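Local coordinates for protein ZmpA Glycopeptidase (Clostridium perfringens, PDB 6XSX) that is a glycopeptidase whose M60 metalloprotease module, the part described here, probably cleaves the peptide chain of glycosylated proteins by metal-dependent hydrolysis, at residues W43-W48 against F238-M243; V77-D82 against V119-N124; S183-V188 against K212-I217; M253-G258 against M280-H285. One frame throughout, in Å; residues are numbered along the deposited sequence.

Contact 1: residues W43-W48 against F238-M243; sequences WNFQDW and FRYISM. With EDO (1,2-ethanediol), chain H.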
loop_
_atom_site.group_PDB
_atom_site.type_symbol
_atom_site.label_atom_id
_atom_site.label_comp_id
_atom_site.label_asym_id
_atom_site.label_seq_id
_atom_site.Cartn_x
_atom_site.Cartn_y
_atom_site.Cartn_z
ATOM N N TRP A 43 2.506 -11.597 1.037
ATOM C CA TRP A 43 3.897 -11.861 1.358
ATOM C C TRP A 43 4.042 -12.336 2.805
ATOM O O TRP A 43 4.463 -11.572 3.664
ATOM C CB TRP A 43 4.743 -10.612 1.072
ATOM C CG TRP A 43 6.217 -10.880 1.059
ATOM C CD1 TRP A 43 6.842 -11.997 1.528
ATOM C CD2 TRP A 43 7.257 -10.008 0.582
ATOM N NE1 TRP A 43 8.192 -11.890 1.357
ATOM C CE2 TRP A 43 8.482 -10.685 0.778
ATOM C CE3 TRP A 43 7.281 -8.739 -0.008
ATOM C CZ2 TRP A 43 9.714 -10.129 0.422
ATOM C CZ3 TRP A 43 8.497 -8.186 -0.359
ATOM C CH2 TRP A 43 9.698 -8.875 -0.148
ATOM N N ASN A 44 3.646 -13.591 3.059
ATOM C CA ASN A 44 3.926 -14.348 4.276
ATOM C C ASN A 44 3.654 -13.531 5.535
ATOM O O ASN A 44 4.564 -13.263 6.318
ATOM C CB ASN A 44 5.343 -14.926 4.265
ATOM C CG ASN A 44 5.618 -15.732 3.016
ATOM O OD1 ASN A 44 4.705 -16.313 2.435
ATOM N ND2 ASN A 44 6.864 -15.730 2.573
ATOM N N PHE A 45 2.388 -13.162 5.735
ATOM C CA PHE A 45 2.010 -12.328 6.865
ATOM C C PHE A 45 2.218 -13.120 8.153
ATOM O O PHE A 45 2.025 -14.335 8.159
ATOM C CB PHE A 45 0.551 -11.891 6.735
ATOM C CG PHE A 45 0.279 -10.863 5.664
ATOM C CD1 PHE A 45 1.276 -10.454 4.787
ATOM C CD2 PHE A 45 -0.995 -10.336 5.501
ATOM C CE1 PHE A 45 1.011 -9.518 3.798
ATOM C CE2 PHE A 45 -1.259 -9.394 4.516
ATOM C CZ PHE A 45 -0.251 -8.982 3.669
ATOM N N GLN A 46 2.635 -12.415 9.217
ATOM C CA GLN A 46 2.751 -12.978 10.555
ATOM C C GLN A 46 1.382 -12.921 11.233
ATOM O O GLN A 46 0.424 -12.379 10.681
ATOM C CB GLN A 46 3.785 -12.210 11.386
ATOM C CG GLN A 46 5.091 -11.917 10.653
ATOM C CD GLN A 46 5.757 -13.171 10.132
ATOM O OE1 GLN A 46 6.017 -13.310 8.932
ATOM N NE2 GLN A 46 6.012 -14.110 11.025
ATOM N N ASP A 47 1.299 -13.486 12.440
ATOM C CA ASP A 47 0.057 -13.464 13.190
ATOM C C ASP A 47 0.357 -13.322 14.680
ATOM O O ASP A 47 -0.303 -13.955 15.507
ATOM C CB ASP A 47 -0.768 -14.716 12.902
ATOM C CG ASP A 47 -2.199 -14.587 13.376
ATOM O OD1 ASP A 47 -2.684 -13.437 13.495
ATOM O OD2 ASP A 47 -2.820 -15.634 13.610
ATOM N N TRP A 48 1.340 -12.465 14.997
ATOM C CA TRP A 48 1.743 -12.183 16.362
ATOM C C TRP A 48 0.564 -11.669 17.190
ATOM O O TRP A 48 -0.151 -10.768 16.751
ATOM C CB TRP A 48 2.879 -11.154 16.381
ATOM C CG TRP A 48 4.113 -11.582 15.657
ATOM C CD1 TRP A 48 4.432 -12.829 15.196
ATOM C CD2 TRP A 48 5.237 -10.746 15.365
ATOM N NE1 TRP A 48 5.669 -12.816 14.612
ATOM C CE2 TRP A 48 6.189 -11.553 14.707
ATOM C CE3 TRP A 48 5.528 -9.404 15.611
ATOM C CZ2 TRP A 48 7.408 -11.046 14.262
ATOM C CZ3 TRP A 48 6.729 -8.902 15.165
ATOM C CH2 TRP A 48 7.654 -9.716 14.505
ATOM N N PHE A 238 -4.379 -12.924 10.452
ATOM C CA PHE A 238 -3.050 -12.340 10.374
ATOM C C PHE A 238 -2.983 -11.075 11.229
ATOM O O PHE A 238 -4.004 -10.543 11.660
ATOM C CB PHE A 238 -2.669 -12.047 8.919
ATOM C CG PHE A 238 -3.481 -10.960 8.255
ATOM C CD1 PHE A 238 -3.149 -9.622 8.415
ATOM C CD2 PHE A 238 -4.546 -11.279 7.421
ATOM C CE1 PHE A 238 -3.878 -8.624 7.781
ATOM C CE2 PHE A 238 -5.273 -10.289 6.782
ATOM C CZ PHE A 238 -4.939 -8.959 6.968
ATOM N N ARG A 239 -1.765 -10.594 11.478
ATOM C CA ARG A 239 -1.615 -9.272 12.061
ATOM C C ARG A 239 -0.537 -8.526 11.282
ATOM O O ARG A 239 0.637 -8.882 11.353
ATOM C CB ARG A 239 -1.325 -9.326 13.566
ATOM C CG ARG A 239 -1.357 -7.960 14.241
ATOM C CD ARG A 239 -1.012 -7.990 15.726
ATOM N NE ARG A 239 -2.027 -8.668 16.532
ATOM C CZ ARG A 239 -3.173 -8.112 16.917
ATOM N NH1 ARG A 239 -3.458 -6.873 16.562
ATOM N NH2 ARG A 239 -4.034 -8.795 17.650
ATOM N N TYR A 240 -0.963 -7.514 10.511
ATOM C CA TYR A 240 -0.013 -6.723 9.744
ATOM C C TYR A 240 0.803 -5.913 10.743
ATOM O O TYR A 240 0.247 -5.425 11.732
ATOM C CB TYR A 240 -0.727 -5.795 8.753
ATOM C CG TYR A 240 0.218 -5.153 7.766
ATOM C CD1 TYR A 240 0.455 -5.720 6.519
ATOM C CD2 TYR A 240 0.927 -4.015 8.104
ATOM C CE1 TYR A 240 1.351 -5.146 5.626
ATOM C CE2 TYR A 240 1.829 -3.434 7.231
ATOM C CZ TYR A 240 2.036 -3.996 5.983
ATOM O OH TYR A 240 2.928 -3.417 5.126
ATOM N N ILE A 241 2.105 -5.765 10.464
ATOM C CA ILE A 241 3.031 -5.138 11.399
ATOM C C ILE A 241 3.750 -3.975 10.720
ATOM O O ILE A 241 4.369 -4.157 9.669
ATOM C CB ILE A 241 4.056 -6.168 11.923
ATOM C CG1 ILE A 241 3.369 -7.345 12.624
ATOM C CG2 ILE A 241 5.094 -5.493 12.823
ATOM C CD1 ILE A 241 4.149 -8.642 12.552
ATOM N N SER A 242 3.666 -2.794 11.350
ATOM C CA SER A 242 4.566 -1.677 11.091
ATOM C C SER A 242 5.451 -1.480 12.320
ATOM O O SER A 242 4.945 -1.315 13.426
ATOM C CB SER A 242 3.806 -0.409 10.774
ATOM O OG SER A 242 2.752 -0.676 9.865
ATOM N N MET A 243 6.770 -1.528 12.136
ATOM C CA MET A 243 7.659 -1.452 13.285
ATOM C C MET A 243 8.837 -0.525 12.988
ATOM O O MET A 243 9.228 -0.337 11.835
ATOM C CB MET A 243 8.186 -2.838 13.678
ATOM C CG MET A 243 9.014 -3.495 12.595
ATOM S SD MET A 243 10.046 -4.865 13.187
ATOM C CE MET A 243 8.853 -6.200 13.239
HETATM C C1 EDO H . 0.004 3.021 7.284
HETATM O O1 EDO H . 0.415 3.963 8.282
HETATM C C2 EDO H . 0.253 1.568 7.543
HETATM O O2 EDO H . 1.598 1.215 7.877
HETATM O O HOH W 1 2.468 -9.592 9.351
#

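Contact 2: residues V77-D82 against V119-N124; sequences VFKQMD and VLYTSN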
loop_
_atom_site.group_PDB
_atom_site.type_symbol
_atom_site.label_atom_id
_atom_site.label_comp_id
_atom_site.label_asym_id
_atom_site.label_seq_id
_atom_site.Cartn_x
_atom_site.Cartn_y
_atom_site.Cartn_z
ATOM N N VAL A 77 7.271 -15.482 20.517
ATOM C CA VAL A 77 8.132 -14.655 19.692
ATOM C C VAL A 77 8.757 -13.595 20.596
ATOM O O VAL A 77 8.039 -12.844 21.259
ATOM C CB VAL A 77 7.367 -14.035 18.502
ATOM C CG1 VAL A 77 8.248 -13.101 17.674
ATOM C CG2 VAL A 77 6.739 -15.109 17.608
ATOM N N PHE A 78 10.097 -13.594 20.656
ATOM C CA PHE A 78 10.856 -12.482 21.201
ATOM C C PHE A 78 11.178 -11.531 20.052
ATOM O O PHE A 78 11.669 -11.964 19.005
ATOM C CB PHE A 78 12.138 -12.959 21.893
ATOM C CG PHE A 78 13.165 -11.884 22.186
ATOM C CD1 PHE A 78 12.930 -10.901 23.136
ATOM C CD2 PHE A 78 14.384 -11.862 21.516
ATOM C CE1 PHE A 78 13.870 -9.912 23.397
ATOM C CE2 PHE A 78 15.322 -10.871 21.775
ATOM C CZ PHE A 78 15.070 -9.898 22.719
ATOM N N LYS A 79 10.890 -10.242 20.263
ATOM C CA LYS A 79 11.189 -9.227 19.273
ATOM C C LYS A 79 12.084 -8.171 19.916
ATOM O O LYS A 79 11.642 -7.444 20.806
ATOM C CB LYS A 79 9.882 -8.670 18.684
ATOM C CG LYS A 79 10.029 -7.691 17.512
ATOM C CD LYS A 79 10.090 -6.244 17.967
ATOM C CE LYS A 79 10.139 -5.228 16.848
ATOM N NZ LYS A 79 11.489 -5.136 16.239
ATOM N N GLN A 80 13.343 -8.123 19.463
ATOM C CA GLN A 80 14.304 -7.103 19.848
ATOM C C GLN A 80 13.912 -5.786 19.183
ATOM O O GLN A 80 13.538 -5.770 18.009
ATOM C CB GLN A 80 15.705 -7.537 19.413
ATOM C CG GLN A 80 16.706 -6.392 19.262
ATOM C CD GLN A 80 17.174 -5.808 20.574
ATOM O OE1 GLN A 80 17.712 -6.513 21.435
ATOM N NE2 GLN A 80 16.990 -4.501 20.730
ATOM N N MET A 81 13.994 -4.686 19.943
ATOM C CA MET A 81 13.623 -3.362 19.447
ATOM C C MET A 81 14.673 -2.811 18.482
ATOM O O MET A 81 15.872 -3.007 18.694
ATOM C CB MET A 81 13.443 -2.360 20.599
ATOM C CG MET A 81 12.133 -2.536 21.351
ATOM S SD MET A 81 10.724 -2.514 20.213
ATOM C CE MET A 81 10.585 -0.759 19.882
ATOM N N ASP A 82 14.192 -2.114 17.437
ATOM C CA ASP A 82 14.977 -1.202 16.613
ATOM C C ASP A 82 16.174 -1.886 15.950
ATOM O O ASP A 82 17.281 -1.338 15.944
ATOM C CB ASP A 82 15.444 0.012 17.418
ATOM C CG ASP A 82 15.588 1.276 16.586
ATOM O OD1 ASP A 82 15.518 1.181 15.342
ATOM O OD2 ASP A 82 15.772 2.347 17.199
ATOM N N VAL A 119 10.176 -7.453 23.491
ATOM C CA VAL A 119 8.849 -7.828 23.951
ATOM C C VAL A 119 8.521 -9.244 23.463
ATOM O O VAL A 119 9.198 -9.784 22.583
ATOM C CB VAL A 119 7.793 -6.810 23.474
ATOM C CG1 VAL A 119 8.075 -5.399 23.975
ATOM C CG2 VAL A 119 7.633 -6.831 21.963
ATOM N N LEU A 120 7.467 -9.827 24.056
ATOM C CA LEU A 120 6.995 -11.161 23.723
ATOM C C LEU A 120 5.623 -11.051 23.075
ATOM O O LEU A 120 4.758 -10.324 23.570
ATOM C CB LEU A 120 6.907 -12.057 24.972
ATOM C CG LEU A 120 8.171 -12.199 25.828
ATOM C CD1 LEU A 120 7.886 -13.068 27.041
ATOM C CD2 LEU A 120 9.332 -12.786 25.034
ATOM N N TYR A 121 5.468 -11.794 21.970
ATOM C CA TYR A 121 4.188 -12.091 21.354
ATOM C C TYR A 121 3.999 -13.607 21.297
ATOM O O TYR A 121 4.960 -14.367 21.435
ATOM C CB TYR A 121 4.140 -11.525 19.933
ATOM C CG TYR A 121 4.595 -10.090 19.786
ATOM C CD1 TYR A 121 3.894 -9.050 20.380
ATOM C CD2 TYR A 121 5.724 -9.774 19.042
ATOM C CE1 TYR A 121 4.305 -7.732 20.247
ATOM C CE2 TYR A 121 6.145 -8.461 18.888
ATOM C CZ TYR A 121 5.427 -7.439 19.487
ATOM O OH TYR A 121 5.848 -6.150 19.349
ATOM N N THR A 122 2.750 -14.038 21.086
ATOM C CA THR A 122 2.475 -15.444 20.851
ATOM C C THR A 122 2.195 -15.657 19.368
ATOM O O THR A 122 1.668 -14.777 18.678
ATOM C CB THR A 122 1.311 -15.977 21.704
ATOM O OG1 THR A 122 0.092 -15.359 21.294
ATOM C CG2 THR A 122 1.498 -15.733 23.185
ATOM N N SER A 123 2.574 -16.852 18.913
ATOM C CA SER A 123 2.235 -17.356 17.598
ATOM C C SER A 123 1.669 -18.756 17.795
ATOM O O SER A 123 2.308 -19.582 18.453
ATOM C CB SER A 123 3.453 -17.381 16.721
ATOM O OG SER A 123 3.162 -18.036 15.501
ATOM N N ASN A 124 0.460 -18.990 17.267
ATOM C CA ASN A 124 -0.195 -20.276 17.437
ATOM C C ASN A 124 -0.709 -20.755 16.086
ATOM O O ASN A 124 -1.913 -20.726 15.837
ATOM C CB ASN A 124 -1.329 -20.223 18.462
ATOM C CG ASN A 124 -1.787 -21.606 18.878
ATOM O OD1 ASN A 124 -0.997 -22.547 18.870
ATOM N ND2 ASN A 124 -3.059 -21.740 19.216
#

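Contact 3: residues S183-V188 against K212-I217; sequences SDKTLV and KSDEVI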
loop_
_atom_site.group_PDB
_atom_site.type_symbol
_atom_site.label_atom_id
_atom_site.label_comp_id
_atom_site.label_asym_id
_atom_site.label_seq_id
_atom_site.Cartn_x
_atom_site.Cartn_y
_atom_site.Cartn_z
ATOM N N SER A 183 -4.415 -3.413 16.971
ATOM C CA SER A 183 -5.762 -3.207 16.462
ATOM C C SER A 183 -6.373 -4.578 16.190
ATOM O O SER A 183 -5.816 -5.585 16.629
ATOM C CB SER A 183 -5.730 -2.332 15.234
ATOM O OG SER A 183 -5.113 -3.008 14.143
ATOM N N ASP A 184 -7.504 -4.631 15.472
ATOM C CA ASP A 184 -8.045 -5.928 15.095
ATOM C C ASP A 184 -7.064 -6.646 14.170
ATOM O O ASP A 184 -6.854 -7.856 14.304
ATOM C CB ASP A 184 -9.460 -5.840 14.513
ATOM C CG ASP A 184 -10.502 -5.388 15.532
ATOM O OD1 ASP A 184 -10.284 -5.612 16.746
ATOM O OD2 ASP A 184 -11.513 -4.805 15.111
ATOM N N LYS A 185 -6.440 -5.881 13.264
ATOM C CA LYS A 185 -5.743 -6.494 12.142
ATOM C C LYS A 185 -4.279 -6.076 12.092
ATOM O O LYS A 185 -3.560 -6.534 11.215
ATOM C CB LYS A 185 -6.429 -6.161 10.808
ATOM C CG LYS A 185 -7.858 -6.680 10.638
ATOM C CD LYS A 185 -8.025 -8.194 10.696
ATOM C CE LYS A 185 -7.382 -8.924 9.532
ATOM N NZ LYS A 185 -7.831 -10.334 9.450
ATOM N N THR A 186 -3.835 -5.189 12.997
ATOM C CA THR A 186 -2.487 -4.654 12.861
ATOM C C THR A 186 -1.765 -4.536 14.198
ATOM O O THR A 186 -2.377 -4.605 15.277
ATOM C CB THR A 186 -2.450 -3.284 12.164
ATOM O OG1 THR A 186 -2.682 -2.286 13.160
ATOM C CG2 THR A 186 -3.435 -3.141 11.020
ATOM N N LEU A 187 -0.447 -4.339 14.073
ATOM C CA LEU A 187 0.443 -3.947 15.155
ATOM C C LEU A 187 1.250 -2.731 14.702
ATOM O O LEU A 187 1.784 -2.696 13.588
ATOM C CB LEU A 187 1.359 -5.119 15.545
ATOM C CG LEU A 187 2.559 -4.778 16.438
ATOM C CD1 LEU A 187 2.119 -4.124 17.744
ATOM C CD2 LEU A 187 3.414 -6.011 16.724
ATOM N N VAL A 188 1.282 -1.712 15.565
ATOM C CA VAL A 188 2.182 -0.582 15.397
ATOM C C VAL A 188 3.153 -0.590 16.579
ATOM O O VAL A 188 2.740 -0.453 17.730
ATOM C CB VAL A 188 1.408 0.752 15.303
ATOM C CG1 VAL A 188 2.335 1.960 15.351
ATOM C CG2 VAL A 188 0.518 0.817 14.067
ATOM N N LYS A 212 -7.604 3.623 13.043
ATOM C CA LYS A 212 -7.181 4.090 11.736
ATOM C C LYS A 212 -6.411 2.983 11.019
ATOM O O LYS A 212 -6.554 2.819 9.806
ATOM C CB LYS A 212 -6.404 5.405 11.865
ATOM C CG LYS A 212 -7.279 6.615 12.171
ATOM C CD LYS A 212 -6.545 7.931 12.044
ATOM C CE LYS A 212 -7.484 9.119 12.087
ATOM N NZ LYS A 212 -6.755 10.385 11.839
ATOM N N SER A 213 -5.605 2.230 11.781
ATOM C CA SER A 213 -4.851 1.117 11.222
ATOM C C SER A 213 -5.807 0.113 10.587
ATOM O O SER A 213 -5.551 -0.385 9.498
ATOM C CB SER A 213 -3.986 0.452 12.269
ATOM O OG SER A 213 -3.027 1.358 12.802
ATOM N N ASP A 214 -6.912 -0.175 11.290
ATOM C CA ASP A 214 -7.906 -1.132 10.826
ATOM C C ASP A 214 -8.557 -0.628 9.541
ATOM O O ASP A 214 -8.791 -1.409 8.622
ATOM C CB ASP A 214 -8.919 -1.488 11.923
ATOM C CG ASP A 214 -8.363 -2.477 12.934
ATOM O OD1 ASP A 214 -7.373 -3.160 12.596
ATOM O OD2 ASP A 214 -8.906 -2.551 14.056
ATOM N N GLU A 215 -8.839 0.678 9.488
ATOM C CA GLU A 215 -9.446 1.288 8.316
ATOM C C GLU A 215 -8.520 1.127 7.109
ATOM O O GLU A 215 -9.007 0.964 5.996
ATOM C CB GLU A 215 -9.767 2.768 8.557
ATOM C CG GLU A 215 -10.990 3.012 9.433
ATOM C CD GLU A 215 -12.318 2.485 8.900
ATOM O OE1 GLU A 215 -12.394 2.150 7.701
ATOM O OE2 GLU A 215 -13.283 2.411 9.682
ATOM N N VAL A 216 -7.197 1.204 7.327
ATOM C CA VAL A 216 -6.255 1.086 6.221
ATOM C C VAL A 216 -6.321 -0.328 5.637
ATOM O O VAL A 216 -6.373 -0.480 4.416
ATOM C CB VAL A 216 -4.820 1.484 6.620
ATOM C CG1 VAL A 216 -3.793 1.086 5.573
ATOM C CG2 VAL A 216 -4.711 2.972 6.914
ATOM N N ILE A 217 -6.342 -1.352 6.511
ATOM C CA ILE A 217 -6.358 -2.741 6.062
ATOM C C ILE A 217 -7.677 -3.046 5.344
ATOM O O ILE A 217 -7.681 -3.712 4.307
ATOM C CB ILE A 217 -6.083 -3.727 7.223
ATOM C CG1 ILE A 217 -4.694 -3.523 7.834
ATOM C CG2 ILE A 217 -6.298 -5.173 6.773
ATOM C CD1 ILE A 217 -3.557 -3.837 6.887
HETATM O O HOH W 2 -2.560 -0.545 15.563
#

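Contact 4: residues M253-G258 against M280-H285; sequences MNAGNG and MHEMGH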
loop_
_atom_site.group_PDB
_atom_site.type_symbol
_atom_site.label_atom_id
_atom_site.label_comp_id
_atom_site.label_asym_id
_atom_site.label_seq_id
_atom_site.Cartn_x
_atom_site.Cartn_y
_atom_site.Cartn_z
ATOM N N MET A 253 12.199 3.511 3.780
ATOM C CA MET A 253 11.461 2.468 4.481
ATOM C C MET A 253 11.663 1.129 3.765
ATOM O O MET A 253 12.388 1.065 2.768
ATOM C CB MET A 253 9.970 2.816 4.550
ATOM C CG MET A 253 9.681 4.030 5.416
ATOM S SD MET A 253 7.988 4.637 5.244
ATOM C CE MET A 253 8.221 6.373 5.619
ATOM N N ASN A 254 11.043 0.055 4.290
ATOM C CA ASN A 254 11.117 -1.256 3.651
ATOM C C ASN A 254 9.887 -2.120 3.957
ATOM O O ASN A 254 8.992 -1.717 4.715
ATOM C CB ASN A 254 12.436 -1.978 3.949
ATOM C CG ASN A 254 12.522 -2.514 5.361
ATOM O OD1 ASN A 254 11.620 -2.310 6.172
ATOM N ND2 ASN A 254 13.603 -3.217 5.656
ATOM N N ALA A 255 9.888 -3.325 3.356
ATOM C CA ALA A 255 8.741 -4.224 3.355
ATOM C C ALA A 255 9.170 -5.678 3.167
ATOM O O ALA A 255 10.250 -5.959 2.657
ATOM C CB ALA A 255 7.772 -3.808 2.279
ATOM N N GLY A 256 8.271 -6.589 3.555
ATOM C CA GLY A 256 8.452 -8.030 3.489
ATOM C C GLY A 256 7.763 -8.718 4.665
ATOM O O GLY A 256 7.701 -8.161 5.761
ATOM N N ASN A 257 7.208 -9.909 4.413
ATOM C CA ASN A 257 6.731 -10.786 5.473
ATOM C C ASN A 257 5.589 -10.135 6.261
ATOM O O ASN A 257 5.413 -10.399 7.452
ATOM C CB ASN A 257 7.887 -11.259 6.362
ATOM C CG ASN A 257 8.916 -12.063 5.594
ATOM O OD1 ASN A 257 8.615 -13.155 5.110
ATOM N ND2 ASN A 257 10.109 -11.514 5.443
ATOM N N GLY A 258 4.809 -9.288 5.585
ATOM C CA GLY A 258 3.704 -8.586 6.217
ATOM C C GLY A 258 4.179 -7.575 7.258
ATOM O O GLY A 258 3.480 -7.310 8.232
ATOM N N MET A 280 2.433 3.561 2.227
ATOM C CA MET A 280 1.529 2.721 1.458
ATOM C C MET A 280 2.283 1.958 0.369
ATOM O O MET A 280 1.878 0.865 -0.017
ATOM C CB MET A 280 0.368 3.538 0.885
ATOM C CG MET A 280 -0.492 4.148 1.981
ATOM S SD MET A 280 -1.012 2.897 3.207
ATOM C CE MET A 280 -2.133 1.924 2.212
ATOM N N HIS A 281 3.419 2.504 -0.075
ATOM C CA HIS A 281 4.270 1.790 -1.014
ATOM C C HIS A 281 4.758 0.488 -0.386
ATOM O O HIS A 281 4.787 -0.541 -1.050
ATOM C CB HIS A 281 5.413 2.693 -1.500
ATOM C CG HIS A 281 6.484 1.987 -2.264
ATOM N ND1 HIS A 281 6.441 1.842 -3.643
ATOM C CD2 HIS A 281 7.629 1.394 -1.854
ATOM C CE1 HIS A 281 7.510 1.185 -4.048
ATOM N NE2 HIS A 281 8.262 0.899 -2.965
ATOM N N GLU A 282 5.114 0.536 0.905
ATOM C CA GLU A 282 5.564 -0.652 1.618
ATOM C C GLU A 282 4.424 -1.645 1.803
ATOM O O GLU A 282 4.634 -2.844 1.669
ATOM C CB GLU A 282 6.179 -0.310 2.977
ATOM C CG GLU A 282 7.396 0.597 2.873
ATOM C CD GLU A 282 8.381 0.242 1.773
ATOM O OE1 GLU A 282 8.640 -0.956 1.581
ATOM O OE2 GLU A 282 8.879 1.171 1.094
ATOM N N MET A 283 3.227 -1.156 2.140
ATOM C CA MET A 283 2.113 -2.076 2.306
ATOM C C MET A 283 1.839 -2.755 0.960
ATOM O O MET A 283 1.569 -3.956 0.911
ATOM C CB MET A 283 0.856 -1.358 2.814
ATOM C CG MET A 283 -0.334 -2.286 2.994
ATOM S SD MET A 283 -1.644 -1.570 4.031
ATOM C CE MET A 283 -0.811 -1.547 5.619
ATOM N N GLY A 284 1.959 -1.975 -0.127
ATOM C CA GLY A 284 1.801 -2.465 -1.492
ATOM C C GLY A 284 2.706 -3.657 -1.811
ATOM O O GLY A 284 2.247 -4.645 -2.378
ATOM N N HIS A 285 3.989 -3.555 -1.444
ATOM C CA HIS A 285 4.937 -4.641 -1.647
ATOM C C HIS A 285 4.448 -5.895 -0.931
ATOM O O HIS A 285 4.654 -6.995 -1.418
ATOM C CB HIS A 285 6.309 -4.312 -1.042
ATOM C CG HIS A 285 7.206 -3.461 -1.872
ATOM N ND1 HIS A 285 7.393 -3.677 -3.227
ATOM C CD2 HIS A 285 8.009 -2.428 -1.527
ATOM C CE1 HIS A 285 8.250 -2.785 -3.692
ATOM N NE2 HIS A 285 8.650 -2.008 -2.661
#

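Contact 1: residues W43-W48 against F238-M243
Phe-45, Phe-238 and Tyr-240 interlock as an aromatic cluster where the loop 43-48 meets the start of strand 240-244, part of the large mixed sheet of the M60 module. Phe-45 is the wedge. Its CD2 edge presses onto the face of Phe-238, Phe-45 CD2 lying 3.7 Å from Phe-238 CD1, in a T-shaped stack with planes 67° apart. The face of Phe-45 in turn takes the edge of Tyr-240, whose ring stands perpendicular to it. Flat rings suit this buried spot because the edge of one can pack on the face of the next; the tyrosine sends its hydroxyl on to Thr-260 and Asn-286. A second bump is Ile-241 CD1, set over the six-membered ring of Trp-48, 3.7 Å from its centroid, a CH-pi contact. Gln-46 CB covers the same indole face and lies 3.8 Å from Ile-241 CD1, while Met-243 CE comes obliquely to the indole, 3.9 Å from Trp-48 CH2. Between the two apolar patches, Arg-239 N donates to Gln-46 O at 2.9 Å, and a water joins Gln-46 N to Arg-239 O. Arg-239 also gives NH1 to Ser-183 O and Thr-186 O. A bend at chi3 (-68°) turns its guanidinium edge-on to the Trp-48 carbonyl, with NE 2.8 Å from Trp-48 O.

Contact 2: residues V77-D82 against V119-N124
Val-77 and Tyr-121 face each other as a hydrogen-bonded antiparallel pair, the tight end of a strand pairing that continues through Phe-78 with Leu-120 to Lys-79 with Val-119. Val-77 N reaches Tyr-121 O at 2.7 Å, nearly straight at 174°, and Tyr-121 N answers to Val-77 O at 2.9 Å. A second reciprocal pair of bonds ties Lys-79 to Val-119. On the face carrying these four residues, the Tyr-121 ring lies alongside Lys-79, its CE2 3.7 Å from Lys-79 CB, and Val-77 CG1 sits at the ring edge. The long aliphatic part of lysine suits this strip, and its bent chain returns NZ to Gln-80 O and to Asn-86 O. Between these two strands the side chains of Phe-78 and Leu-120 meet less closely: Leu-120 CD2 comes at the phenyl edge, 4.2 Å from Phe-78 CB, and both residues also pack on Val-55. Contact is also thin towards partly exposed Ser-123, whose CB is 4.1 Å from Val-77 CG2. Beyond Lys-79 the segments part, and Gln-80 points away. Strand 88-91 flanks 75-80 on its other side, as 49-56 flanks 117-123; Tyr-121 meets Trp-48 and Leu-187, and its hydroxyl is bonded to Asp-180 of strand 179-182.

Contact 3: residues S183-V188 against K212-I217
Lys-185 and Asp-214 come closest in backbone, CA to CA 5.9 Å, where strand 186-188 passes the helical segment 212-217 with axes 8.9 Å apart and N-to-C directions 132° apart. The loop 183-185 just before that strand is the turn of a hairpin, and the Asp-214 carboxylate plugs it. OD1 of Asp-214 takes two donors from opposite faces of its plane: Ser-183 OG at 2.7 Å, well above the plane, and Lys-185 N at 3.0 Å, nearer to it. OD2 of Asp-214 uses its syn lone pair for Asp-184 N at 2.9 Å. A short acidic side chain suits the spot because both oxygens can collect hydrogens from the turn. The carboxylate of Asp-184 lies close by; Lys-150, in a salt bridge with Asp-214, probably offsets the crowded negative charge. Deeper in, Thr-186 CG2 and Ile-217 CG1 are squeezed to 3.4 Å as the two side chains slide past each other in opposite directions. Small Ser-213 lets the helix settle close: its CB is 3.2 Å from Thr-186 OG1, while its hydroxyl turns back to Thr-209 O. Together these make a layered alpha/beta packing, a helix laid on a sheet with its aspartate gripping the hairpin turn.

Contact 4: residues M253-G258 against M280-H285
Ala-255 and Glu-282 bring the short, weakly bonded strand 254-256 against helix 277-286, which carries an HExxH pattern formed by His-281, Glu-282 and His-285. The strand, at the margin of the mixed sheet, runs only 21° from the helix direction. Glu-282 carries most of the contact. Its CB lies 3.6 Å from Asn-254 O, beside the methyl of Ala-255. CG is anti to the carbonyl carbon of its own residue (chi1 -60°), which sends the chain back toward Met-253; Glu-282 CG lies 3.4 Å from Asn-254 O and also touches Met-253 CB. A bend at chi2 (-43°) then lays CD over the Asn-254 peptide group, 3.6 Å from Asn-254 C. At the tip the two oxygens part. Glu-282 OE1 is pressed on the strand, 2.9 Å from Asn-254 C. The same Glu-282 OE1 is 3.1 Å from Ala-255 CB; although Ala-255 N is also near, the angle is too poor for a hydrogen bond. OE2 stays farther from the strand and lies at the edge of the His-281 ring, while OE1 lies at that of His-285. Alanine suits the strand because its small methyl fits beside both the glutamate and His-285, Ala-255 CB lying 3.7 Å from His-285 CB. The two histidine NE2 atoms, of His-281 and His-285, stand 2.9 Å apart, although no metal is bound to them here. The strand thus offers the carboxylate contact but no hydrogen bond, and OE1 faces another acceptor, Asn-254 O. From the HExxH pattern and the M60 family, Glu-282 probably acts on a metal-bound water.

All four contacts reach one mixed sheet. Contact 1 lies between the others: its centre is about 12 Å from that of contact 2 and about 11 Å from those of contacts 3 and 4. Trp-48 joins it to contact 2, with CE3 3.5 Å from Tyr-121 CD2. Neighbouring strands join it to contact 3, where Tyr-240 O is 2.7 Å from Leu-187 N, and Ile-241 N lies 3.0 Å from Gly-258 O of contact 4. Contact 3 backs the HExxH helix, Ile-217 CD1 standing 3.8 Å from Met-283 CE, on the helix side away from Ala-255. Contact 2 is remote from this probable metal site, its centre about 20 Å from that of contact 4.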